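Local coordinates for protein aminoglycoside 3'-phosphotransferase AphA1-IAB (Acinetobacter baumannii, PDB 4GKH) that phosphorylates kanamycin and related aminoglycosides at the 3'-hydroxyl, giving its bacterial host resistance to these antibiotics, at residues Val127-Arg130 / Arg131-Ser134. Residues are numbered along the deposited sequence; the frame is centred on the assembly and turned at random. Where two conformers were deposited one is given.
Sequences VFLR and RLHS
Arg131, Leu132 and His133 give their backbone N-H groups to the carbonyl oxygens of Val127, Phe128 and Leu129, three successive alpha-helical i to i+4 bonds, the last 2.9 Å from His133 N to Leu129 O. On the inner side of this turn Leu129 meets His133: with CG of Leu129 anti to its backbone N (chi1 -169°) and CG of His133 beside its own, methyl CD1 of Leu129 lies over one face of the imidazole, 3.9 Å from the ring centroid, a CH-pi contact. Both ring nitrogens are hydrogen-bonded, ND1 to Tyr252 OH and NE2 to Asp229 OD2, which fixes the rotation of the ring under that methyl. Leu132 CD2 adds a looser apolar touch on Leu129 CD1, at 4.4 Å. Arg131 runs its CG past Val127 O (3.5 Å), its chain bent at chi3 (63°), which brings Arg131 NH2 4.1 Å from Phe128 CD2, guanidinium and ring planes 67° apart. Arg130 NH1 hydrogen-bonds the backbone O of Tyr252. At the end of the turn Arg131 O accepts from Ser134 N at 3.0 Å. This is the C-terminal turn of helix 118-133 in a protein-kinase-like phosphotransferase; its buried side faces helix 227-237 and strand 211-215, with Leu132 about 10 Å, side chain to side chain, from Asp199, the probable catalytic base.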
ATOM      1  N   VAL A 127      -9.693 -12.047   4.773  1.00 32.59           N
ATOM      2  CA  VAL A 127      -9.877 -13.006   3.680  1.00 36.44           C
ATOM      3  C   VAL A 127      -9.052 -12.593   2.464  1.00 37.71           C
ATOM      4  O   VAL A 127      -8.393 -13.420   1.810  1.00 30.77           O
ATOM      5  CB  VAL A 127     -11.366 -13.114   3.256  1.00 41.53           C
ATOM      6  CG1 VAL A 127     -11.491 -13.882   1.938  1.00 45.96           C
ATOM      7  CG2 VAL A 127     -12.206 -13.771   4.356  1.00 41.83           C
ATOM      8  N   PHE A 128      -9.078 -11.295   2.183  1.00 35.09           N
ATOM      9  CA  PHE A 128      -8.376 -10.728   1.040  1.00 31.51           C
ATOM     10  C   PHE A 128      -6.867 -10.853   1.222  1.00 31.53           C
ATOM     11  O   PHE A 128      -6.142 -11.176   0.279  1.00 31.45           O
ATOM     12  CB  PHE A 128      -8.782  -9.256   0.880  1.00 32.42           C
ATOM     13  CG  PHE A 128      -8.350  -8.624  -0.421  1.00 36.40           C
ATOM     14  CD1 PHE A 128      -7.114  -8.001  -0.537  1.00 38.06           C
ATOM     15  CD2 PHE A 128      -9.200  -8.617  -1.517  1.00 35.20           C
ATOM     16  CE1 PHE A 128      -6.716  -7.405  -1.741  1.00 31.08           C
ATOM     17  CE2 PHE A 128      -8.812  -8.019  -2.715  1.00 40.68           C
ATOM     18  CZ  PHE A 128      -7.569  -7.398  -2.813  1.00 35.08           C
ATOM     19  N   LEU A 129      -6.397 -10.590   2.431  1.00 30.54           N
ATOM     20  CA  LEU A 129      -4.985 -10.696   2.755  1.00 31.47           C
ATOM     21  C   LEU A 129      -4.530 -12.154   2.709  1.00 37.47           C
ATOM     22  O   LEU A 129      -3.434 -12.454   2.220  1.00 31.63           O
ATOM     23  CB  LEU A 129      -4.699 -10.057   4.125  1.00 35.13           C
ATOM     24  CG  LEU A 129      -3.230  -9.852   4.511  1.00 51.67           C
ATOM     25  CD1 LEU A 129      -2.524  -8.991   3.471  1.00 38.51           C
ATOM     26  CD2 LEU A 129      -3.113  -9.211   5.895  1.00 34.25           C
ATOM     27  N   ARG A 130      -5.381 -13.064   3.186  1.00 32.16           N
ATOM     28  CA  ARG A 130      -5.085 -14.487   3.087  1.00 32.77           C
ATOM     29  C   ARG A 130      -4.906 -14.911   1.626  1.00 37.98           C
ATOM     30  O   ARG A 130      -4.002 -15.686   1.311  1.00 39.20           O
ATOM     31  CB  ARG A 130      -6.181 -15.343   3.764  1.00 37.24           C
ATOM     32  CG  ARG A 130      -6.053 -15.432   5.286  1.00 39.45           C
ATOM     33  CD  ARG A 130      -7.313 -15.994   5.929  1.00 51.40           C
ATOM     34  NE  ARG A 130      -7.601 -17.349   5.476  1.00 72.16           N
ATOM     35  CZ  ARG A 130      -7.098 -18.446   6.035  1.00 93.84           C
ATOM     36  NH1 ARG A 130      -6.275 -18.353   7.074  1.00 49.60           N
ATOM     37  NH2 ARG A 130      -7.419 -19.641   5.552  1.00 75.64           N
ATOM     38  N   ARG A 131      -5.765 -14.402   0.743  1.00 37.94           N
ATOM     39  CA  ARG A 131      -5.645 -14.690  -0.693  1.00 39.95           C
ATOM     40  C   ARG A 131      -4.295 -14.235  -1.217  1.00 34.28           C
ATOM     41  O   ARG A 131      -3.568 -15.011  -1.856  1.00 30.69           O
ATOM     42  CB  ARG A 131      -6.736 -13.989  -1.508  1.00 34.72           C
ATOM     43  CG  ARG A 131      -8.099 -14.637  -1.464  1.00 61.70           C
ATOM     44  CD  ARG A 131      -9.140 -13.737  -2.123  1.00 72.46           C
ATOM     45  NE  ARG A 131      -8.871 -13.511  -3.544  1.00 53.30           N
ATOM     46  CZ  ARG A 131      -9.515 -12.614  -4.290  1.00 65.14           C
ATOM     47  NH1 ARG A 131      -9.214 -12.475  -5.575  1.00 48.24           N
ATOM     48  NH2 ARG A 131     -10.461 -11.852  -3.751  1.00 67.79           N
ATOM     49  N   LEU A 132      -3.966 -12.974  -0.960  1.00 30.64           N
ATOM     50  CA  LEU A 132      -2.685 -12.418  -1.412  1.00 28.03           C
ATOM     51  C   LEU A 132      -1.503 -13.237  -0.919  1.00 36.10           C
ATOM     52  O   LEU A 132      -0.583 -13.569  -1.685  1.00 31.29           O
ATOM     53  CB  LEU A 132      -2.534 -10.971  -0.921  1.00 28.07           C
ATOM     54  CG  LEU A 132      -1.256 -10.268  -1.400  1.00 32.32           C
ATOM     55  CD1 LEU A 132      -1.307 -10.063  -2.904  1.00 35.86           C
ATOM     56  CD2 LEU A 132      -1.081  -8.935  -0.668  1.00 25.56           C
ATOM     57  N   HIS A 133      -1.531 -13.571   0.365  1.00 28.07           N
ATOM     58  CA  HIS A 133      -0.459 -14.339   0.963  1.00 31.33           C
ATOM     59  C   HIS A 133      -0.439 -15.808   0.578  1.00 33.51           C
ATOM     60  O   HIS A 133       0.490 -16.524   0.944  1.00 35.06           O
ATOM     61  CB  HIS A 133      -0.459 -14.148   2.489  1.00 26.64           C
ATOM     62  CG  HIS A 133      -0.070 -12.766   2.903  1.00 30.53           C
ATOM     63  ND1 HIS A 133       0.061 -12.388   4.221  1.00 33.23           N
ATOM     64  CD2 HIS A 133       0.227 -11.670   2.163  1.00 34.65           C
ATOM     65  CE1 HIS A 133       0.425 -11.117   4.276  1.00 28.76           C
ATOM     66  NE2 HIS A 133       0.533 -10.658   3.040  1.00 28.86           N
ATOM     67  N   SER A 134      -1.441 -16.266  -0.175  1.00 33.97           N
ATOM     68  CA  SER A 134      -1.462 -17.653  -0.625  0.52 33.92           C
ATOM     69  C   SER A 134      -0.844 -17.813  -2.014  1.00 37.91           C
ATOM     70  O   SER A 134      -0.691 -18.933  -2.503  1.00 34.09           O
ATOM     71  CB  SER A 134      -2.892 -18.201  -0.649  0.52 37.78           C
ATOM     72  OG  SER A 134      -3.627 -17.614  -1.705  0.52 37.62           O
TER